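Local atomic coordinates of TRAP dicarboxylate transporter, DctP subunit (Sulfurospirillum deleyianum, PDB entry 4OVS), a protein that probably captures succinate or related dicarboxylates in the periplasm as the solute-binding subunit of a TRAP transporter. Residues Asp205-Phe214 / Gln223-Leu234. Residues are numbered along the deposited sequence; the frame is centred on the assembly and turned at random.
Sequences DGAENPLSNF and QTDLTLSNHGYL
OE1 of Glu-208 accepts a nearly straight hydrogen bond from NE2 of His-231 (2.8 Å, 171° at the hydrogen) and a second one from Gln-179 NE2. The histidine donor meets OE1 on its anti side, slightly out of the carboxylate plane, which is turned 26° from the imidazole, while OE2 is salt-bridged to Lys-148. At the other end of the ring ND1 pairs with OG of Ser-229 at 2.8 Å, so the imidazole is pinned at both nitrogens and its rotation fixed. Strands 206-209, 225-227 and 233-241 all pair antiparallel with the long strand 137-152, in the two-lobed fold of TRAP solute-binding proteins. On helix 211-216, Phe-214 offers one ring face to CD1 of Leu-226, 4.1 Å from the centroid and offset toward the rim. With Leu-226 CG anti to the backbone N (chi1 174°), both methyls reach this ring, CD2 meeting CE2 at 3.9 Å and also touching CD2 of Leu-211. Gln-223, bent at chi2, gives a weak NE2 bond to the Asp-205 carbonyl O (3.3 Å), its OE1 being taken by Ser-151. CD1 of Leu-234 abuts CD of Pro-210 at 3.8 Å; the Leu-234 side chain lies about 4 Å from the bound succinate, to which ND2 of the binding-site residue Asn-213 is hydrogen-bonded.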
ATOM      1  N   ASP A 205      13.098 -14.836  -4.250  1.00 32.46           N
ATOM      2  CA  ASP A 205      13.234 -14.751  -5.699  1.00 35.92           C
ATOM      3  C   ASP A 205      12.505 -13.545  -6.277  1.00 33.80           C
ATOM      4  O   ASP A 205      13.014 -12.875  -7.165  1.00 35.09           O
ATOM      5  CB  ASP A 205      12.706 -16.022  -6.359  1.00 37.78           C
ATOM      6  CG  ASP A 205      13.419 -17.258  -5.885  1.00 42.80           C
ATOM      7  OD1 ASP A 205      14.681 -17.260  -5.826  1.00 42.88           O
ATOM      8  OD2 ASP A 205      12.713 -18.232  -5.575  1.00 43.53           O
ATOM      9  N   GLY A 206      11.305 -13.271  -5.765  1.00 39.29           N
ATOM     10  CA  GLY A 206      10.490 -12.190  -6.291  1.00 38.18           C
ATOM     11  C   GLY A 206       9.620 -11.458  -5.272  1.00 33.59           C
ATOM     12  O   GLY A 206       9.749 -11.650  -4.072  1.00 31.50           O
ATOM     13  N   ALA A 207       8.753 -10.587  -5.781  1.00 29.06           N
ATOM     14  CA  ALA A 207       7.873  -9.786  -4.961  1.00 27.32           C
ATOM     15  C   ALA A 207       6.674  -9.311  -5.790  1.00 26.00           C
ATOM     16  O   ALA A 207       6.601  -9.558  -6.996  1.00 33.12           O
ATOM     17  CB  ALA A 207       8.645  -8.589  -4.378  1.00 28.49           C
ATOM     18  N   GLU A 208       5.736  -8.623  -5.143  1.00 25.82           N
ATOM     19  CA  GLU A 208       4.624  -7.970  -5.828  1.00 25.66           C
ATOM     20  C   GLU A 208       4.596  -6.519  -5.369  1.00 27.70           C
ATOM     21  O   GLU A 208       4.667  -6.250  -4.176  1.00 25.01           O
ATOM     22  CB  GLU A 208       3.323  -8.664  -5.486  1.00 27.24           C
ATOM     23  CG  GLU A 208       3.095  -8.874  -3.985  1.00 26.07           C
ATOM     24  CD  GLU A 208       1.602  -9.200  -3.613  1.00 30.35           C
ATOM     25  OE1 GLU A 208       0.827  -9.668  -4.470  1.00 27.77           O
ATOM     26  OE2 GLU A 208       1.213  -8.966  -2.460  1.00 27.44           O
ATOM     27  N   ASN A 209       4.547  -5.591  -6.316  1.00 21.36           N
ATOM     28  CA  ASN A 209       4.573  -4.170  -6.004  1.00 20.22           C
ATOM     29  C   ASN A 209       3.793  -3.346  -6.999  1.00 23.46           C
ATOM     30  O   ASN A 209       3.672  -3.717  -8.160  1.00 23.14           O
ATOM     31  CB  ASN A 209       5.987  -3.619  -6.018  1.00 23.42           C
ATOM     32  CG  ASN A 209       6.873  -4.262  -4.980  1.00 26.43           C
ATOM     33  OD1 ASN A 209       7.557  -5.232  -5.268  1.00 28.97           O
ATOM     34  ND2 ASN A 209       6.809  -3.780  -3.769  1.00 24.39           N
ATOM     35  N   PRO A 210       3.281  -2.201  -6.543  1.00 21.33           N
ATOM     36  CA  PRO A 210       2.821  -1.208  -7.482  1.00 20.16           C
ATOM     37  C   PRO A 210       4.051  -0.580  -8.151  1.00 19.73           C
ATOM     38  O   PRO A 210       5.124  -0.687  -7.597  1.00 20.09           O
ATOM     39  CB  PRO A 210       2.073  -0.224  -6.600  1.00 20.61           C
ATOM     40  CG  PRO A 210       2.659  -0.386  -5.276  1.00 23.47           C
ATOM     41  CD  PRO A 210       3.104  -1.772  -5.147  1.00 21.33           C
ATOM     42  N   LEU A 211       3.901  -0.006  -9.337  1.00 22.75           N
ATOM     43  CA  LEU A 211       5.047   0.510 -10.113  1.00 22.53           C
ATOM     44  C   LEU A 211       5.762   1.609  -9.361  1.00 24.31           C
ATOM     45  O   LEU A 211       6.980   1.793  -9.500  1.00 21.25           O
ATOM     46  CB  LEU A 211       4.606   1.012 -11.503  1.00 20.70           C
ATOM     47  CG  LEU A 211       4.105  -0.066 -12.449  1.00 21.09           C
ATOM     48  CD1 LEU A 211       3.890   0.510 -13.859  1.00 25.99           C
ATOM     49  CD2 LEU A 211       5.089  -1.237 -12.498  1.00 23.59           C
ATOM     50  N   SER A 212       5.013   2.314  -8.522  1.00 21.28           N
ATOM     51  CA  SER A 212       5.539   3.418  -7.735  1.00 19.90           C
ATOM     52  C   SER A 212       6.688   2.946  -6.823  1.00 21.58           C
ATOM     53  O   SER A 212       7.800   3.461  -6.853  1.00 22.82           O
ATOM     54  CB  SER A 212       4.377   3.986  -6.880  1.00 22.96           C
ATOM     55  OG  SER A 212       3.856   2.975  -5.968  1.00 27.51           O
ATOM     56  N   ASN A 213       6.424   1.933  -6.020  1.00 20.97           N
ATOM     57  CA  ASN A 213       7.451   1.380  -5.147  1.00 22.85           C
ATOM     58  C   ASN A 213       8.548   0.609  -5.910  1.00 25.07           C
ATOM     59  O   ASN A 213       9.722   0.658  -5.540  1.00 22.29           O
ATOM     60  CB  ASN A 213       6.816   0.473  -4.111  1.00 20.31           C
ATOM     61  CG  ASN A 213       6.032   1.237  -3.071  1.00 21.93           C
ATOM     62  OD1 ASN A 213       6.226   2.442  -2.855  1.00 22.61           O
ATOM     63  ND2 ASN A 213       5.162   0.533  -2.385  1.00 18.39           N
ATOM     64  N   PHE A 214       8.157  -0.090  -6.963  1.00 23.33           N
ATOM     65  CA  PHE A 214       9.081  -0.882  -7.760  1.00 29.09           C
ATOM     66  C   PHE A 214      10.245  -0.030  -8.258  1.00 22.73           C
ATOM     67  O   PHE A 214      11.378  -0.445  -8.163  1.00 20.11           O
ATOM     68  CB  PHE A 214       8.347  -1.536  -8.931  1.00 26.82           C
ATOM     69  CG  PHE A 214       9.146  -2.560  -9.666  1.00 22.39           C
ATOM     70  CD1 PHE A 214       9.375  -3.804  -9.119  1.00 24.84           C
ATOM     71  CD2 PHE A 214       9.629  -2.285 -10.935  1.00 24.28           C
ATOM     72  CE1 PHE A 214      10.128  -4.765  -9.804  1.00 27.42           C
ATOM     73  CE2 PHE A 214      10.393  -3.236 -11.636  1.00 28.50           C
ATOM     74  CZ  PHE A 214      10.632  -4.475 -11.075  1.00 29.31           C
ATOM     75  N   GLN A 223      15.836  -7.066  -9.958  1.00 26.98           N
ATOM     76  CA  GLN A 223      14.918  -8.069 -10.548  1.00 27.19           C
ATOM     77  C   GLN A 223      15.135  -8.137 -12.059  1.00 28.86           C
ATOM     78  O   GLN A 223      15.322  -7.097 -12.689  1.00 27.78           O
ATOM     79  CB  GLN A 223      13.461  -7.653 -10.296  1.00 27.22           C
ATOM     80  CG  GLN A 223      13.038  -7.630  -8.873  1.00 26.27           C
ATOM     81  CD  GLN A 223      12.782  -9.035  -8.325  1.00 27.17           C
ATOM     82  OE1 GLN A 223      11.655  -9.406  -8.054  1.00 31.48           O
ATOM     83  NE2 GLN A 223      13.827  -9.778  -8.104  1.00 28.21           N
ATOM     84  N   THR A 224      15.101  -9.341 -12.638  1.00 25.36           N
ATOM     85  CA  THR A 224      15.416  -9.554 -14.046  1.00 28.12           C
ATOM     86  C   THR A 224      14.133  -9.599 -14.905  1.00 29.80           C
ATOM     87  O   THR A 224      14.197  -9.410 -16.135  1.00 28.05           O
ATOM     88  CB  THR A 224      16.215 -10.847 -14.247  1.00 32.02           C
ATOM     89  OG1 THR A 224      15.456 -11.972 -13.794  1.00 34.63           O
ATOM     90  CG2 THR A 224      17.482 -10.802 -13.442  1.00 39.38           C
ATOM     91  N   ASP A 225      12.983  -9.803 -14.252  1.00 29.27           N
ATOM     92  CA  ASP A 225      11.699  -9.920 -14.942  1.00 27.57           C
ATOM     93  C   ASP A 225      10.545  -9.293 -14.180  1.00 29.99           C
ATOM     94  O   ASP A 225      10.349  -9.586 -12.999  1.00 31.10           O
ATOM     95  CB  ASP A 225      11.374 -11.394 -15.218  1.00 27.24           C
ATOM     96  CG  ASP A 225      12.366 -12.036 -16.201  1.00 33.46           C
ATOM     97  OD1 ASP A 225      13.377 -12.573 -15.737  1.00 34.58           O
ATOM     98  OD2 ASP A 225      12.136 -11.993 -17.436  1.00 33.27           O
ATOM     99  N   LEU A 226       9.779  -8.451 -14.884  1.00 29.70           N
ATOM    100  CA  LEU A 226       8.565  -7.817 -14.375  1.00 24.82           C
ATOM    101  C   LEU A 226       7.358  -8.171 -15.231  1.00 29.48           C
ATOM    102  O   LEU A 226       7.383  -8.017 -16.458  1.00 28.23           O
ATOM    103  CB  LEU A 226       8.714  -6.284 -14.353  1.00 22.10           C
ATOM    104  CG  LEU A 226       7.459  -5.490 -13.974  1.00 25.05           C
ATOM    105  CD1 LEU A 226       7.095  -5.655 -12.542  1.00 27.68           C
ATOM    106  CD2 LEU A 226       7.653  -3.996 -14.268  1.00 21.24           C
ATOM    107  N   THR A 227       6.290  -8.626 -14.586  1.00 27.04           N
ATOM    108  CA  THR A 227       5.061  -8.959 -15.292  1.00 27.15           C
ATOM    109  C   THR A 227       3.937  -8.032 -14.887  1.00 27.50           C
ATOM    110  O   THR A 227       3.613  -7.896 -13.705  1.00 29.28           O
ATOM    111  CB  THR A 227       4.661 -10.431 -15.038  1.00 33.16           C
ATOM    112  OG1 THR A 227       5.659 -11.276 -15.595  1.00 33.54           O
ATOM    113  CG2 THR A 227       3.362 -10.765 -15.686  1.00 27.87           C
ATOM    114  N   LEU A 228       3.340  -7.374 -15.871  1.00 29.51           N
ATOM    115  CA  LEU A 228       2.249  -6.430 -15.582  1.00 30.30           C
ATOM    116  C   LEU A 228       0.952  -7.210 -15.319  1.00 25.67           C
ATOM    117  O   LEU A 228       0.038  -7.267 -16.130  1.00 32.90           O
ATOM    118  CB  LEU A 228       2.116  -5.393 -16.697  1.00 28.66           C
ATOM    119  CG  LEU A 228       3.392  -4.574 -16.951  1.00 27.07           C
ATOM    120  CD1 LEU A 228       3.244  -3.630 -18.098  1.00 29.86           C
ATOM    121  CD2 LEU A 228       3.823  -3.793 -15.771  1.00 28.12           C
ATOM    122  N   SER A 229       0.920  -7.835 -14.154  1.00 28.59           N
ATOM    123  CA  SER A 229      -0.156  -8.742 -13.768  1.00 28.39           C
ATOM    124  C   SER A 229      -1.384  -8.055 -13.176  1.00 31.26           C
ATOM    125  O   SER A 229      -2.485  -8.554 -13.289  1.00 31.76           O
ATOM    126  CB  SER A 229       0.385  -9.751 -12.768  1.00 27.95           C
ATOM    127  OG  SER A 229       1.056  -9.105 -11.715  1.00 28.73           O
ATOM    128  N   ASN A 230      -1.209  -6.917 -12.526  1.00 28.99           N
ATOM    129  CA  ASN A 230      -2.370  -6.217 -12.010  1.00 27.16           C
ATOM    130  C   ASN A 230      -3.246  -7.119 -11.171  1.00 22.88           C
ATOM    131  O   ASN A 230      -4.441  -7.015 -11.194  1.00 25.50           O
ATOM    132  CB  ASN A 230      -3.199  -5.665 -13.174  1.00 28.56           C
ATOM    133  CG  ASN A 230      -2.530  -4.511 -13.845  1.00 30.29           C
ATOM    134  OD1 ASN A 230      -2.422  -3.437 -13.282  1.00 29.79           O
ATOM    135  ND2 ASN A 230      -2.050  -4.728 -15.055  1.00 30.67           N
ATOM    136  N   HIS A 231      -2.642  -7.987 -10.385  1.00 28.61           N
ATOM    137  CA  HIS A 231      -3.395  -9.104  -9.854  1.00 29.40           C
ATOM    138  C   HIS A 231      -4.022  -8.778  -8.501  1.00 29.10           C
ATOM    139  O   HIS A 231      -4.910  -9.482  -8.059  1.00 32.89           O
ATOM    140  CB  HIS A 231      -2.472 -10.303  -9.762  1.00 30.05           C
ATOM    141  CG  HIS A 231      -1.344 -10.076  -8.828  1.00 25.73           C
ATOM    142  ND1 HIS A 231      -0.157  -9.495  -9.219  1.00 28.64           N
ATOM    143  CD2 HIS A 231      -1.256 -10.261  -7.494  1.00 29.16           C
ATOM    144  CE1 HIS A 231       0.636  -9.383  -8.168  1.00 26.52           C
ATOM    145  NE2 HIS A 231      -0.013  -9.832  -7.110  1.00 22.63           N
ATOM    146  N   GLY A 232      -3.567  -7.715  -7.841  1.00 29.06           N
ATOM    147  CA  GLY A 232      -4.183  -7.259  -6.594  1.00 24.75           C
ATOM    148  C   GLY A 232      -3.938  -5.764  -6.402  1.00 28.10           C
ATOM    149  O   GLY A 232      -3.191  -5.157  -7.188  1.00 29.88           O
ATOM    150  N   TYR A 233      -4.530  -5.162  -5.370  1.00 27.59           N
ATOM    151  CA  TYR A 233      -4.468  -3.696  -5.210  1.00 24.81           C
ATOM    152  C   TYR A 233      -3.759  -3.329  -3.902  1.00 26.25           C
ATOM    153  O   TYR A 233      -3.846  -4.054  -2.941  1.00 24.13           O
ATOM    154  CB  TYR A 233      -5.892  -3.050  -5.273  1.00 31.16           C
ATOM    155  CG  TYR A 233      -5.808  -1.575  -4.991  1.00 26.42           C
ATOM    156  CD1 TYR A 233      -5.431  -0.678  -5.987  1.00 25.27           C
ATOM    157  CD2 TYR A 233      -6.016  -1.082  -3.716  1.00 24.67           C
ATOM    158  CE1 TYR A 233      -5.269   0.702  -5.715  1.00 24.95           C
ATOM    159  CE2 TYR A 233      -5.902   0.302  -3.445  1.00 26.56           C
ATOM    160  CZ  TYR A 233      -5.515   1.175  -4.459  1.00 26.42           C
ATOM    161  OH  TYR A 233      -5.332   2.524  -4.177  1.00 25.80           O
ATOM    162  N   LEU A 234      -3.070  -2.192  -3.883  1.00 24.19           N
ATOM    163  CA  LEU A 234      -2.394  -1.700  -2.702  1.00 27.78           C
ATOM    164  C   LEU A 234      -2.760  -0.223  -2.525  1.00 27.91           C
ATOM    165  O   LEU A 234      -2.591   0.601  -3.443  1.00 18.98           O
ATOM    166  CB  LEU A 234      -0.885  -1.877  -2.830  1.00 26.18           C
ATOM    167  CG  LEU A 234      -0.025  -1.840  -1.549  1.00 26.62           C
ATOM    168  CD1 LEU A 234       1.370  -2.435  -1.841  1.00 29.29           C
ATOM    169  CD2 LEU A 234       0.164  -0.421  -1.038  1.00 25.14           C
TER